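Local coordinates for lambda phage protein with carbohydrate-binding module (Shewanella oneidensis, PDB 2A5Z), which is of unknown function but binds magnesium and has a jelly-roll fold resembling a carbohydrate-binding module, so it may bind carbohydrate, at residues E119-F124 with W184-F189; T136-T141 with I228-Q233; D149-I154 with D195-T200; N157-G162 with T176-T181; N66-L71 with A105-A110. One frame throughout, in Å; residues are numbered along the deposited sequence.

Overall arrangement
The five contacts run through the two facing antiparallel sheets of a jelly-roll. Contact 1 is the central pair of one sheet. Contacts 2, 4 and 5 pair strands of the other, curled sheet. Contact 3 bridges the two sheets. Contacts 1 and 2 pack face to face, with Phe124 CE2 3.6 Å from Ile138 CD1. Contact 5 joins contact 2 through a probable hydrogen bond from Ala105 N to Phe230 O, 2.8 Å. Contacts 4 and 5 are farthest apart, their centres about 25 Å from each other. A bound magnesium ion lies about 7 Å from the Trp184 side chain of contact 1, which also touches Asp247, a magnesium ligand.

Contact 1 (E119-F124 with W184-F189); sequences EVTVYF and WYICKF
This antiparallel strand pair lies in the middle of one jelly-roll sheet. Six backbone hydrogen bonds join Val120 to Phe189, Val122 to Cys187 and Phe124 to Tyr185, two per pair. Tyr185 N to Phe124 O is 2.8 Å. Strand 245-254 flanks segment 119-124, and strand 197-203 flanks 184-189. The face with Phe124, Tyr185 and Cys187 turns to the other sheet. Phe124 has CG between its backbone N and carbonyl carbon (chi1 67°), which brings the ring over toward Tyr185 and Cys187. Tyr185 CB sits over one face of that ring, and Cys187 CB meets its edge, 3.8 Å from Phe124 CE2. On the reverse face, Tyr123 OH is hydrogen-bonded to Ala260 O of the second subunit. Trp184 touches Asp247, a magnesium ligand, and its NE1 is hydrogen-bonded to Glu84 OE1. Glu119 OE2 and Lys188 NZ form a long salt bridge (3.6 Å); NZ is also hydrogen-bonded to Val262 O of the second subunit. Ile186 CG2 stands over the centre of the Tyr123 ring, 4.1 Å from its centroid.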
# COMPACT_ATOMS: atom_id res chain seq x y z
N GLU C 119 -16.02 -14.58 -0.69
CA GLU C 119 -16.47 -14.36 -2.05
C GLU C 119 -15.37 -13.64 -2.82
O GLU C 119 -14.86 -12.61 -2.37
CB GLU C 119 -17.73 -13.49 -2.01
CG GLU C 119 -18.59 -13.57 -3.24
CD GLU C 119 -19.93 -12.93 -3.01
OE1 GLU C 119 -20.65 -13.35 -2.08
OE2 GLU C 119 -20.26 -11.98 -3.75
N VAL C 120 -14.97 -14.20 -3.95
CA VAL C 120 -13.96 -13.59 -4.79
C VAL C 120 -14.55 -13.29 -6.17
O VAL C 120 -15.12 -14.18 -6.81
CB VAL C 120 -12.69 -14.48 -4.94
CG1 VAL C 120 -11.64 -13.81 -5.85
CG2 VAL C 120 -12.10 -14.82 -3.58
N THR C 121 -14.45 -12.04 -6.61
CA THR C 121 -14.95 -11.64 -7.91
C THR C 121 -13.81 -11.13 -8.78
O THR C 121 -13.00 -10.33 -8.32
CB THR C 121 -16.06 -10.57 -7.79
OG1 THR C 121 -17.05 -11.01 -6.85
CG2 THR C 121 -16.73 -10.33 -9.14
N VAL C 122 -13.74 -11.61 -10.03
CA VAL C 122 -12.66 -11.28 -10.96
C VAL C 122 -13.22 -10.82 -12.31
O VAL C 122 -14.03 -11.52 -12.92
CB VAL C 122 -11.71 -12.50 -11.21
CG1 VAL C 122 -10.59 -12.11 -12.19
CG2 VAL C 122 -11.09 -13.00 -9.92
N TYR C 123 -12.77 -9.66 -12.76
CA TYR C 123 -13.10 -9.15 -14.08
C TYR C 123 -11.88 -9.38 -14.96
O TYR C 123 -10.80 -8.84 -14.68
CB TYR C 123 -13.43 -7.65 -14.01
CG TYR C 123 -14.67 -7.34 -13.19
CD1 TYR C 123 -15.85 -6.89 -13.80
CD2 TYR C 123 -14.67 -7.50 -11.80
CE1 TYR C 123 -16.99 -6.59 -13.03
CE2 TYR C 123 -15.80 -7.22 -11.03
CZ TYR C 123 -16.96 -6.77 -11.66
OH TYR C 123 -18.08 -6.49 -10.89
N PHE C 124 -12.06 -10.19 -16.00
CA PHE C 124 -10.94 -10.66 -16.80
C PHE C 124 -11.26 -10.75 -18.28
O PHE C 124 -12.43 -10.92 -18.67
CB PHE C 124 -10.42 -12.02 -16.29
CG PHE C 124 -11.39 -13.17 -16.48
CD1 PHE C 124 -11.32 -13.98 -17.61
CD2 PHE C 124 -12.36 -13.45 -15.51
CE1 PHE C 124 -12.20 -15.04 -17.78
CE2 PHE C 124 -13.25 -14.51 -15.69
CZ PHE C 124 -13.16 -15.31 -16.82
N TRP C 184 -14.53 -9.84 -22.51
CA TRP C 184 -14.57 -9.57 -21.07
C TRP C 184 -15.60 -10.44 -20.38
O TRP C 184 -16.74 -10.55 -20.84
CB TRP C 184 -14.87 -8.10 -20.83
CG TRP C 184 -13.70 -7.24 -21.08
CD1 TRP C 184 -13.44 -6.49 -22.20
CD2 TRP C 184 -12.58 -7.04 -20.20
NE1 TRP C 184 -12.24 -5.83 -22.07
CE2 TRP C 184 -11.69 -6.16 -20.85
CE3 TRP C 184 -12.25 -7.52 -18.93
CZ2 TRP C 184 -10.48 -5.74 -20.27
CZ3 TRP C 184 -11.05 -7.12 -18.35
CH2 TRP C 184 -10.18 -6.23 -19.02
N TYR C 185 -15.18 -11.06 -19.27
CA TYR C 185 -16.01 -11.98 -18.49
C TYR C 185 -15.92 -11.60 -17.02
O TYR C 185 -14.98 -10.91 -16.61
CB TYR C 185 -15.52 -13.43 -18.66
CG TYR C 185 -15.75 -14.04 -20.02
CD1 TYR C 185 -17.02 -14.50 -20.39
CD2 TYR C 185 -14.71 -14.16 -20.94
CE1 TYR C 185 -17.25 -15.05 -21.65
CE2 TYR C 185 -14.93 -14.72 -22.21
CZ TYR C 185 -16.20 -15.17 -22.55
OH TYR C 185 -16.42 -15.72 -23.79
N ILE C 186 -16.90 -12.04 -16.23
CA ILE C 186 -16.84 -11.88 -14.77
C ILE C 186 -16.99 -13.28 -14.16
O ILE C 186 -17.77 -14.09 -14.64
CB ILE C 186 -17.95 -10.92 -14.24
CG1 ILE C 186 -18.00 -9.63 -15.07
CG2 ILE C 186 -17.76 -10.61 -12.73
CD1 ILE C 186 -19.25 -8.78 -14.87
N CYS C 187 -16.20 -13.57 -13.13
CA CYS C 187 -16.36 -14.81 -12.38
C CYS C 187 -16.45 -14.52 -10.88
O CYS C 187 -15.63 -13.78 -10.33
CB CYS C 187 -15.23 -15.81 -12.66
SG CYS C 187 -15.29 -17.30 -11.61
N LYS C 188 -17.47 -15.10 -10.26
CA LYS C 188 -17.58 -15.11 -8.81
C LYS C 188 -17.33 -16.52 -8.27
O LYS C 188 -17.92 -17.50 -8.73
CB LYS C 188 -18.95 -14.57 -8.37
CG LYS C 188 -19.14 -14.50 -6.86
CD LYS C 188 -20.18 -13.46 -6.47
CE LYS C 188 -21.54 -13.73 -7.08
NZ LYS C 188 -22.58 -12.96 -6.35
N PHE C 189 -16.42 -16.60 -7.31
CA PHE C 189 -16.13 -17.83 -6.59
C PHE C 189 -16.72 -17.66 -5.18
O PHE C 189 -16.51 -16.64 -4.54
CB PHE C 189 -14.61 -18.08 -6.58
CG PHE C 189 -14.17 -19.23 -5.71
CD1 PHE C 189 -13.78 -20.43 -6.28
CD2 PHE C 189 -14.14 -19.11 -4.31
CE1 PHE C 189 -13.36 -21.50 -5.48
CE2 PHE C 189 -13.74 -20.17 -3.50
CZ PHE C 189 -13.35 -21.36 -4.08

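Contact 2 (T136-T141 with I228-Q233); sequences TVIGST and IGFKTQ
This is an antiparallel strand pairing with a corner in both chains, buried in the curled sheet of the jelly-roll. Chain 136-141 turns at Ile138 and Gly139, and chain 228-233 turns at Gly229. Gly139 and Gly229 form an antiparallel hydrogen-bonded pair, bonded both ways: Gly139 N to Gly229 O and Gly229 N to Gly139 O, each 2.9 Å. Both have backbone angles at which a CB would collide with the preceding carbonyl. On the Thr136 side of the corner, Val137 N is hydrogen-bonded to Lys231 O at 2.8 Å, and Lys231 N returns a hydrogen bond to Val137 O.

On the side facing strand 119-125, the Phe230 ring receives Ile138 CG1 at its edge, while Thr136 CG2 comes within 3.5 Å of Phe230 CE1. Ile138 and Phe230 both also touch Val122. Thr136 and Thr232 lie side by side and point the same way. Their OG1 atoms are hydrogen-bonded at 2.6 Å, and Thr232 OG1 is also hydrogen-bonded to Ile244 N. Lys231 runs along the other face. Its chain is fully extended and crosses Thr141 at about a right angle, with Lys231 CD 3.5 Å from Thr141 OG1. NZ is hydrogen-bonded to the carbonyls of Gly144 and Ser142. Lys231 NZ and the Thr136 and Thr232 hydroxyls thus have polar partners within the protein, which probably offsets part of the cost of burying them.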
# COMPACT_ATOMS: atom_id res chain seq x y z
N THR C 136 -5.67 -21.03 -16.53
CA THR C 136 -6.09 -20.00 -15.59
C THR C 136 -7.07 -20.59 -14.58
O THR C 136 -7.86 -21.47 -14.92
CB THR C 136 -6.75 -18.81 -16.35
OG1 THR C 136 -5.84 -18.34 -17.35
CG2 THR C 136 -7.07 -17.66 -15.41
N VAL C 137 -6.98 -20.13 -13.33
CA VAL C 137 -7.90 -20.55 -12.27
C VAL C 137 -8.43 -19.33 -11.50
O VAL C 137 -7.67 -18.43 -11.15
CB VAL C 137 -7.22 -21.52 -11.25
CG1 VAL C 137 -8.26 -22.04 -10.25
CG2 VAL C 137 -6.56 -22.69 -11.96
N ILE C 138 -9.74 -19.32 -11.27
CA ILE C 138 -10.33 -18.43 -10.28
C ILE C 138 -10.80 -19.33 -9.13
O ILE C 138 -11.76 -20.08 -9.26
CB ILE C 138 -11.46 -17.53 -10.89
CG1 ILE C 138 -10.87 -16.55 -11.91
CG2 ILE C 138 -12.14 -16.72 -9.81
CD1 ILE C 138 -11.56 -16.58 -13.27
N GLY C 139 -10.05 -19.28 -8.03
CA GLY C 139 -10.27 -20.15 -6.89
C GLY C 139 -8.96 -20.39 -6.15
O GLY C 139 -8.09 -19.52 -6.15
N SER C 140 -8.84 -21.55 -5.52
CA SER C 140 -7.62 -21.92 -4.80
C SER C 140 -6.63 -22.58 -5.74
O SER C 140 -7.01 -23.18 -6.75
CB SER C 140 -7.94 -22.84 -3.62
OG SER C 140 -8.53 -24.05 -4.05
N THR C 141 -5.35 -22.46 -5.40
CA THR C 141 -4.29 -22.94 -6.29
C THR C 141 -2.95 -23.06 -5.57
O THR C 141 -2.67 -22.33 -4.61
CB THR C 141 -4.15 -22.05 -7.57
OG1 THR C 141 -3.14 -22.58 -8.43
CG2 THR C 141 -3.82 -20.60 -7.22
N ILE C 228 -5.55 -18.07 -2.70
CA ILE C 228 -6.89 -18.06 -3.30
C ILE C 228 -7.12 -16.74 -4.06
O ILE C 228 -6.84 -15.66 -3.54
CB ILE C 228 -8.02 -18.41 -2.25
CG1 ILE C 228 -9.40 -18.52 -2.93
CG2 ILE C 228 -8.01 -17.45 -1.03
CD1 ILE C 228 -10.42 -19.34 -2.14
N GLY C 229 -7.59 -16.84 -5.30
CA GLY C 229 -7.81 -15.65 -6.12
C GLY C 229 -7.77 -15.94 -7.62
O GLY C 229 -8.50 -16.80 -8.11
N PHE C 230 -6.91 -15.23 -8.33
CA PHE C 230 -6.75 -15.37 -9.78
C PHE C 230 -5.32 -15.78 -10.09
O PHE C 230 -4.37 -15.17 -9.58
CB PHE C 230 -7.08 -14.03 -10.47
CG PHE C 230 -6.62 -13.94 -11.91
CD1 PHE C 230 -7.42 -14.41 -12.94
CD2 PHE C 230 -5.39 -13.35 -12.23
CE1 PHE C 230 -7.00 -14.30 -14.28
CE2 PHE C 230 -4.97 -13.24 -13.57
CZ PHE C 230 -5.78 -13.72 -14.59
N LYS C 231 -5.16 -16.81 -10.91
CA LYS C 231 -3.85 -17.21 -11.38
C LYS C 231 -3.92 -17.58 -12.85
O LYS C 231 -4.76 -18.38 -13.25
CB LYS C 231 -3.31 -18.39 -10.56
CG LYS C 231 -1.86 -18.75 -10.87
CD LYS C 231 -1.41 -19.98 -10.10
CE LYS C 231 0.02 -20.33 -10.44
NZ LYS C 231 0.40 -21.69 -10.00
N THR C 232 -3.03 -17.01 -13.66
CA THR C 232 -2.93 -17.38 -15.06
C THR C 232 -1.50 -17.82 -15.34
O THR C 232 -0.55 -17.26 -14.79
CB THR C 232 -3.42 -16.26 -16.01
OG1 THR C 232 -3.71 -16.80 -17.30
CG2 THR C 232 -2.40 -15.12 -16.13
N GLN C 233 -1.36 -18.84 -16.18
CA GLN C 233 -0.12 -19.60 -16.28
C GLN C 233 0.10 -20.16 -17.68
O GLN C 233 -0.87 -20.49 -18.39
CB GLN C 233 -0.18 -20.78 -15.31
CG GLN C 233 1.15 -21.51 -15.09
CD GLN C 233 1.08 -22.44 -13.91
OE1 GLN C 233 0.07 -23.10 -13.69
NE2 GLN C 233 2.16 -22.50 -13.13

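Contact 3 (D149-I154 with D195-T200); sequences DRSGLI and DRFKVT
Val199 and Phe197 of one strand meet Gly152 and its neighbours across the interior, with no hydrogen bond between the segments. Val199 has the largest share of buried surface. Its CG1 comes 3.3 Å from Leu153 N and 3.7 Å from Gly152 C. CG1 is anti to the carbonyl carbon (chi1 -75°), which turns that methyl onto the backbone at the corner. Leu153 CB packs at 4.0 Å from Val199 CB, the two side chains crossing at a slant. The contact spans the jelly-roll sandwich: strand 197-203 belongs to one sheet, and 150-151 and 153-156 to the other, with the corner at Gly152. Phe197 CB points toward this corner, and its ring lies against Ser151 and Gly152. Phe197 CZ lies 3.5 Å from Gly152 N, and Phe197 CE1 is 3.6 Å from Gly152 CA. Ser151 OG lies obliquely to the Phe197 ring. Phe189 also meets the Phe197 ring, their planes at about 15°, and Ile164 touches the same side chain.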
# COMPACT_ATOMS: atom_id res chain seq x y z
N ASP C 149 -2.29 -28.56 -7.88
CA ASP C 149 -3.53 -28.39 -7.10
C ASP C 149 -4.28 -27.11 -7.46
O ASP C 149 -3.69 -26.04 -7.57
CB ASP C 149 -3.22 -28.38 -5.60
CG ASP C 149 -2.61 -29.69 -5.12
OD1 ASP C 149 -3.37 -30.64 -4.88
OD2 ASP C 149 -1.36 -29.75 -4.99
N ARG C 150 -5.59 -27.24 -7.63
CA ARG C 150 -6.47 -26.10 -7.89
C ARG C 150 -7.94 -26.49 -7.72
O ARG C 150 -8.30 -27.67 -7.81
CB ARG C 150 -6.22 -25.51 -9.28
CG ARG C 150 -6.36 -26.53 -10.41
CD ARG C 150 -5.82 -26.00 -11.71
NE ARG C 150 -5.66 -27.07 -12.69
CZ ARG C 150 -4.58 -27.85 -12.77
NH1 ARG C 150 -4.52 -28.81 -13.69
NH2 ARG C 150 -3.56 -27.67 -11.95
N SER C 151 -8.77 -25.48 -7.49
CA SER C 151 -10.19 -25.69 -7.29
C SER C 151 -10.94 -24.38 -7.55
O SER C 151 -10.62 -23.34 -6.97
CB SER C 151 -10.42 -26.23 -5.87
OG SER C 151 -11.65 -25.79 -5.35
N GLY C 152 -11.92 -24.42 -8.45
CA GLY C 152 -12.70 -23.23 -8.78
C GLY C 152 -13.11 -23.25 -10.24
O GLY C 152 -13.39 -24.32 -10.79
N LEU C 153 -13.18 -22.08 -10.87
CA LEU C 153 -13.38 -22.03 -12.32
C LEU C 153 -12.02 -22.15 -13.00
O LEU C 153 -11.15 -21.29 -12.84
CB LEU C 153 -14.09 -20.76 -12.77
CG LEU C 153 -14.56 -20.81 -14.24
CD1 LEU C 153 -15.91 -21.53 -14.37
CD2 LEU C 153 -14.64 -19.41 -14.84
N ILE C 154 -11.85 -23.23 -13.74
CA ILE C 154 -10.60 -23.50 -14.44
C ILE C 154 -10.79 -23.21 -15.92
O ILE C 154 -11.82 -23.54 -16.50
CB ILE C 154 -10.13 -24.96 -14.21
CG1 ILE C 154 -9.89 -25.23 -12.72
CG2 ILE C 154 -8.87 -25.29 -15.04
CD1 ILE C 154 -10.06 -26.70 -12.31
N ASP C 195 -16.94 -25.92 3.09
CA ASP C 195 -15.70 -25.80 2.31
C ASP C 195 -15.82 -26.30 0.87
O ASP C 195 -14.83 -26.40 0.15
CB ASP C 195 -14.47 -26.42 3.03
CG ASP C 195 -13.21 -25.54 2.91
OD1 ASP C 195 -13.33 -24.33 2.61
OD2 ASP C 195 -12.09 -26.06 3.13
N ARG C 196 -17.05 -26.59 0.46
CA ARG C 196 -17.34 -26.76 -0.95
C ARG C 196 -17.33 -25.36 -1.56
O ARG C 196 -17.18 -24.37 -0.84
CB ARG C 196 -18.70 -27.42 -1.16
CG ARG C 196 -18.78 -28.86 -0.66
CD ARG C 196 -20.09 -29.53 -1.08
NE ARG C 196 -21.28 -28.85 -0.58
CZ ARG C 196 -22.27 -28.39 -1.34
NH1 ARG C 196 -22.27 -28.55 -2.66
NH2 ARG C 196 -23.30 -27.78 -0.77
N PHE C 197 -17.48 -25.28 -2.88
CA PHE C 197 -17.50 -23.99 -3.56
C PHE C 197 -18.52 -23.95 -4.69
O PHE C 197 -18.93 -24.98 -5.23
CB PHE C 197 -16.10 -23.65 -4.11
CG PHE C 197 -15.65 -24.53 -5.25
CD1 PHE C 197 -16.01 -24.24 -6.56
CD2 PHE C 197 -14.87 -25.65 -5.01
CE1 PHE C 197 -15.60 -25.05 -7.61
CE2 PHE C 197 -14.45 -26.46 -6.06
CZ PHE C 197 -14.82 -26.15 -7.36
N LYS C 198 -18.93 -22.73 -5.02
CA LYS C 198 -19.72 -22.48 -6.21
C LYS C 198 -18.99 -21.43 -7.04
O LYS C 198 -18.53 -20.42 -6.50
CB LYS C 198 -21.13 -22.00 -5.84
CG LYS C 198 -22.02 -21.67 -7.03
CD LYS C 198 -23.47 -21.50 -6.61
CE LYS C 198 -24.37 -21.51 -7.84
NZ LYS C 198 -25.80 -21.79 -7.51
N VAL C 199 -18.85 -21.69 -8.34
CA VAL C 199 -18.33 -20.69 -9.27
C VAL C 199 -19.39 -20.31 -10.29
O VAL C 199 -20.14 -21.17 -10.77
CB VAL C 199 -17.03 -21.12 -10.02
CG1 VAL C 199 -15.82 -21.03 -9.10
CG2 VAL C 199 -17.16 -22.51 -10.63
N THR C 200 -19.44 -19.03 -10.62
CA THR C 200 -20.37 -18.54 -11.63
C THR C 200 -19.64 -17.64 -12.59
O THR C 200 -18.93 -16.71 -12.18
CB THR C 200 -21.55 -17.78 -10.99
OG1 THR C 200 -22.18 -18.63 -10.02
CG2 THR C 200 -22.58 -17.39 -12.04

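Contact 4 (N157-G162 with T176-T181); sequences NGNAFG and TYALST
Thr176 comes first, at the end where the partner strand carries Phe161. Thr176 CG2 lies 4.0 Å from Phe161 CB, and the two side chains run side by side, pointing the same way. CG2 is anti to the carbonyl carbon, which brings it alongside Phe161. Thr176 CA also makes a CA-H...O contact with Ala160 O.

Tyr177 and Ala160 form a hydrogen-bonded pair of this beta hairpin, made by strands 159-166 and 169-178. Tyr177 N is hydrogen-bonded to Ala160 O at 2.7 Å, and Ala160 N to Tyr177 O at 2.8 Å. The Tyr177 ring leads away from the partner strand to Leu209, Tyr210 and Leu201 of the facing sheet. Ala178 and Asn159 are the non-hydrogen-bonded pair on the other face; Ala178 CB is 3.9 Å from Asn159 OD1. The Leu179 side chain is buried against Ala160, Ile155 and Leu201. Leu179 CD2 meets Ala160 CB at 4.0 Å and lies at the edge of the Tyr177 ring, in its plane.

At the open end, Leu179 N is hydrogen-bonded almost straight to Gly158 O, 2.8 Å, with an angle of 172° at the hydrogen. A water donates to Leu179 O at 2.8 Å and, in a long bond of 3.3 Å, to Gly158 O. Gly158 O therefore accepts from an amide and, more weakly, from water, which may extend the polar link past the last strand bond.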
# COMPACT_ATOMS: atom_id res chain seq x y z
N ASN C 157 -7.11 -23.61 -22.36
CA ASN C 157 -7.31 -23.25 -23.74
C ASN C 157 -8.59 -22.38 -23.81
O ASN C 157 -8.74 -21.44 -23.03
CB ASN C 157 -7.40 -24.53 -24.58
CG ASN C 157 -6.98 -24.33 -26.03
OD1 ASN C 157 -6.84 -23.20 -26.50
ND2 ASN C 157 -6.80 -25.44 -26.74
N GLY C 158 -9.53 -22.70 -24.69
CA GLY C 158 -10.74 -21.90 -24.81
C GLY C 158 -11.93 -22.40 -23.99
O GLY C 158 -13.06 -21.95 -24.20
N ASN C 159 -11.67 -23.34 -23.08
CA ASN C 159 -12.73 -24.01 -22.32
C ASN C 159 -12.72 -23.67 -20.83
O ASN C 159 -11.70 -23.83 -20.18
CB ASN C 159 -12.62 -25.53 -22.49
CG ASN C 159 -12.88 -25.97 -23.92
OD1 ASN C 159 -13.82 -25.52 -24.56
ND2 ASN C 159 -12.03 -26.87 -24.42
N ALA C 160 -13.86 -23.20 -20.33
CA ALA C 160 -14.04 -22.96 -18.90
C ALA C 160 -14.88 -24.07 -18.28
O ALA C 160 -15.82 -24.58 -18.90
CB ALA C 160 -14.71 -21.61 -18.66
N PHE C 161 -14.55 -24.43 -17.04
CA PHE C 161 -15.28 -25.46 -16.32
C PHE C 161 -14.95 -25.37 -14.85
O PHE C 161 -13.84 -24.99 -14.48
CB PHE C 161 -14.96 -26.87 -16.84
CG PHE C 161 -13.48 -27.20 -16.87
CD1 PHE C 161 -12.89 -27.90 -15.82
CD2 PHE C 161 -12.69 -26.85 -17.96
CE1 PHE C 161 -11.52 -28.22 -15.85
CE2 PHE C 161 -11.32 -27.16 -17.99
CZ PHE C 161 -10.74 -27.85 -16.94
N GLY C 162 -15.92 -25.73 -14.02
CA GLY C 162 -15.70 -25.90 -12.60
C GLY C 162 -15.01 -27.23 -12.40
O GLY C 162 -15.25 -28.19 -13.14
N THR C 176 -18.21 -28.19 -19.66
CA THR C 176 -17.41 -27.05 -20.10
C THR C 176 -18.27 -25.99 -20.78
O THR C 176 -19.28 -26.30 -21.41
CB THR C 176 -16.24 -27.46 -21.01
OG1 THR C 176 -16.74 -27.83 -22.30
CG2 THR C 176 -15.44 -28.61 -20.41
N TYR C 177 -17.86 -24.74 -20.61
CA TYR C 177 -18.43 -23.64 -21.35
C TYR C 177 -17.32 -23.12 -22.27
O TYR C 177 -16.25 -22.75 -21.80
CB TYR C 177 -18.94 -22.55 -20.40
CG TYR C 177 -19.54 -21.36 -21.12
CD1 TYR C 177 -20.89 -21.32 -21.44
CD2 TYR C 177 -18.74 -20.29 -21.52
CE1 TYR C 177 -21.44 -20.24 -22.12
CE2 TYR C 177 -19.27 -19.21 -22.20
CZ TYR C 177 -20.62 -19.19 -22.49
OH TYR C 177 -21.12 -18.11 -23.18
N ALA C 178 -17.57 -23.10 -23.59
CA ALA C 178 -16.57 -22.62 -24.54
C ALA C 178 -16.58 -21.09 -24.65
O ALA C 178 -17.61 -20.47 -24.92
CB ALA C 178 -16.73 -23.29 -25.91
N LEU C 179 -15.41 -20.49 -24.43
CA LEU C 179 -15.27 -19.03 -24.39
C LEU C 179 -14.91 -18.46 -25.75
O LEU C 179 -14.55 -19.20 -26.66
CB LEU C 179 -14.20 -18.63 -23.36
CG LEU C 179 -14.31 -19.17 -21.94
CD1 LEU C 179 -12.98 -18.96 -21.23
CD2 LEU C 179 -15.46 -18.52 -21.16
N SER C 180 -15.00 -17.14 -25.87
CA SER C 180 -14.57 -16.44 -27.07
C SER C 180 -13.29 -15.67 -26.77
O SER C 180 -13.09 -15.22 -25.64
CB SER C 180 -15.66 -15.49 -27.57
OG SER C 180 -16.78 -16.20 -28.08
N THR C 181 -12.43 -15.51 -27.78
CA THR C 181 -11.21 -14.69 -27.65
C THR C 181 -11.57 -13.21 -27.49
O THR C 181 -12.67 -12.79 -27.83
CB THR C 181 -10.26 -14.86 -28.87
OG1 THR C 181 -10.97 -14.58 -30.09
CG2 THR C 181 -9.68 -16.26 -28.92
O HOH W 1 -13.60 -21.72 -27.43

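Contact 5 (N66-L71 with A105-A110); sequences NNISLL and AGMLMA
Ala105 CB and Leu70 CD2 meet at 3.8 Å on one face of the strand pair. Leu70 has CG anti to its carbonyl carbon (chi1 -57°), and its end swings in toward Ala105. Ile68 CG2 adds to this apolar group, 4.4 Å from Ala105 CB, and Ile68 CG1 packs on Met107 CG. Met107 is a selenomethionine; its chain turns about the CG-SE bond (chi3 75°), and Met107 CE comes 4.0 Å from Asn67 CB. Ile249 and Phe251 of strand 245-254 touch Ile68, and Phe251 also touches Met107. This side of the pair thus faces the opposite sheet of the jelly-roll. Within the curled sheet, strands 68-73 and 102-107 run antiparallel, with their short axes at 137°. Strand 230-234 lies beyond 102-107. Two backbone hydrogen bonds join Ser69 and Gly106. Ser69 N to Gly106 O is 2.8 Å. Gly106 N to Ser69 O is 3.0 Å. At the polar edge, Ser69 OG is hydrogen-bonded to His227 NE2, and Ser69 packs on His58 of the third subunit. Asn67 turns its amide away from Met107, and ND2 is hydrogen-bonded to Thr42 O.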
# COMPACT_ATOMS: atom_id res chain seq x y z
N ASN C 66 -3.39 -3.17 -1.61
CA ASN C 66 -4.65 -3.30 -0.86
C ASN C 66 -4.88 -4.70 -0.26
O ASN C 66 -5.96 -5.28 -0.41
CB ASN C 66 -5.84 -2.88 -1.73
CG ASN C 66 -5.62 -1.54 -2.42
OD1 ASN C 66 -4.91 -0.68 -1.90
ND2 ASN C 66 -6.23 -1.36 -3.59
N ASN C 67 -3.85 -5.22 0.43
CA ASN C 67 -3.86 -6.55 1.09
C ASN C 67 -3.61 -7.76 0.17
O ASN C 67 -3.38 -8.87 0.67
CB ASN C 67 -5.16 -6.79 1.90
CG ASN C 67 -5.34 -5.79 3.05
OD1 ASN C 67 -4.37 -5.20 3.53
ND2 ASN C 67 -6.59 -5.61 3.48
N ILE C 68 -3.66 -7.54 -1.14
CA ILE C 68 -3.66 -8.62 -2.14
C ILE C 68 -2.25 -8.84 -2.66
O ILE C 68 -1.58 -7.89 -3.05
CB ILE C 68 -4.63 -8.30 -3.31
CG1 ILE C 68 -6.07 -8.20 -2.80
CG2 ILE C 68 -4.53 -9.35 -4.45
CD1 ILE C 68 -6.92 -7.21 -3.59
N SER C 69 -1.82 -10.11 -2.65
CA SER C 69 -0.52 -10.52 -3.19
C SER C 69 -0.55 -10.46 -4.71
O SER C 69 -1.53 -10.88 -5.32
CB SER C 69 -0.18 -11.95 -2.77
OG SER C 69 -0.30 -12.11 -1.36
N LEU C 70 0.51 -9.93 -5.31
CA LEU C 70 0.60 -9.84 -6.77
C LEU C 70 1.90 -10.50 -7.18
O LEU C 70 2.96 -9.89 -7.20
CB LEU C 70 0.52 -8.38 -7.24
CG LEU C 70 -0.73 -7.61 -6.80
CD1 LEU C 70 -0.54 -6.13 -7.01
CD2 LEU C 70 -1.99 -8.13 -7.53
N LEU C 71 1.79 -11.78 -7.51
CA LEU C 71 2.95 -12.65 -7.53
C LEU C 71 3.31 -13.08 -8.92
O LEU C 71 2.51 -13.69 -9.62
CB LEU C 71 2.70 -13.87 -6.63
CG LEU C 71 2.37 -13.54 -5.17
CD1 LEU C 71 2.02 -14.79 -4.37
CD2 LEU C 71 3.54 -12.82 -4.54
N ALA C 105 -2.87 -13.09 -8.55
CA ALA C 105 -3.43 -12.08 -7.66
C ALA C 105 -4.30 -12.78 -6.63
O ALA C 105 -5.38 -13.29 -6.95
CB ALA C 105 -4.23 -11.02 -8.46
N GLY C 106 -3.82 -12.84 -5.39
CA GLY C 106 -4.51 -13.62 -4.39
C GLY C 106 -4.19 -13.30 -2.95
O GLY C 106 -3.41 -12.38 -2.66
N MSE C 107 -4.83 -14.06 -2.06
CA MSE C 107 -4.63 -13.96 -0.60
C MSE C 107 -4.42 -15.35 0.01
O MSE C 107 -4.70 -16.38 -0.64
CB MSE C 107 -5.82 -13.23 0.07
CG MSE C 107 -5.93 -11.71 -0.29
SE MSE C 107 -7.12 -10.76 0.68
CE MSE C 107 -6.20 -10.61 2.22
N LEU C 108 -3.92 -15.40 1.24
CA LEU C 108 -3.73 -16.65 1.97
C LEU C 108 -5.07 -17.25 2.41
O LEU C 108 -6.00 -16.53 2.77
CB LEU C 108 -2.84 -16.43 3.21
CG LEU C 108 -1.39 -16.02 2.96
CD1 LEU C 108 -0.79 -15.33 4.20
CD2 LEU C 108 -0.53 -17.20 2.49
N MSE C 109 -5.15 -18.59 2.40
CA MSE C 109 -6.38 -19.29 2.78
C MSE C 109 -6.61 -19.35 4.29
O MSE C 109 -7.77 -19.41 4.74
CB MSE C 109 -6.41 -20.69 2.16
CG MSE C 109 -6.26 -20.66 0.62
SE MSE C 109 -6.53 -22.22 -0.27
CE MSE C 109 -8.28 -22.40 0.07
N ALA C 110 -5.53 -19.31 5.07
CA ALA C 110 -5.60 -19.43 6.54
C ALA C 110 -6.54 -18.42 7.19
O ALA C 110 -7.16 -18.71 8.21
CB ALA C 110 -4.20 -19.32 7.16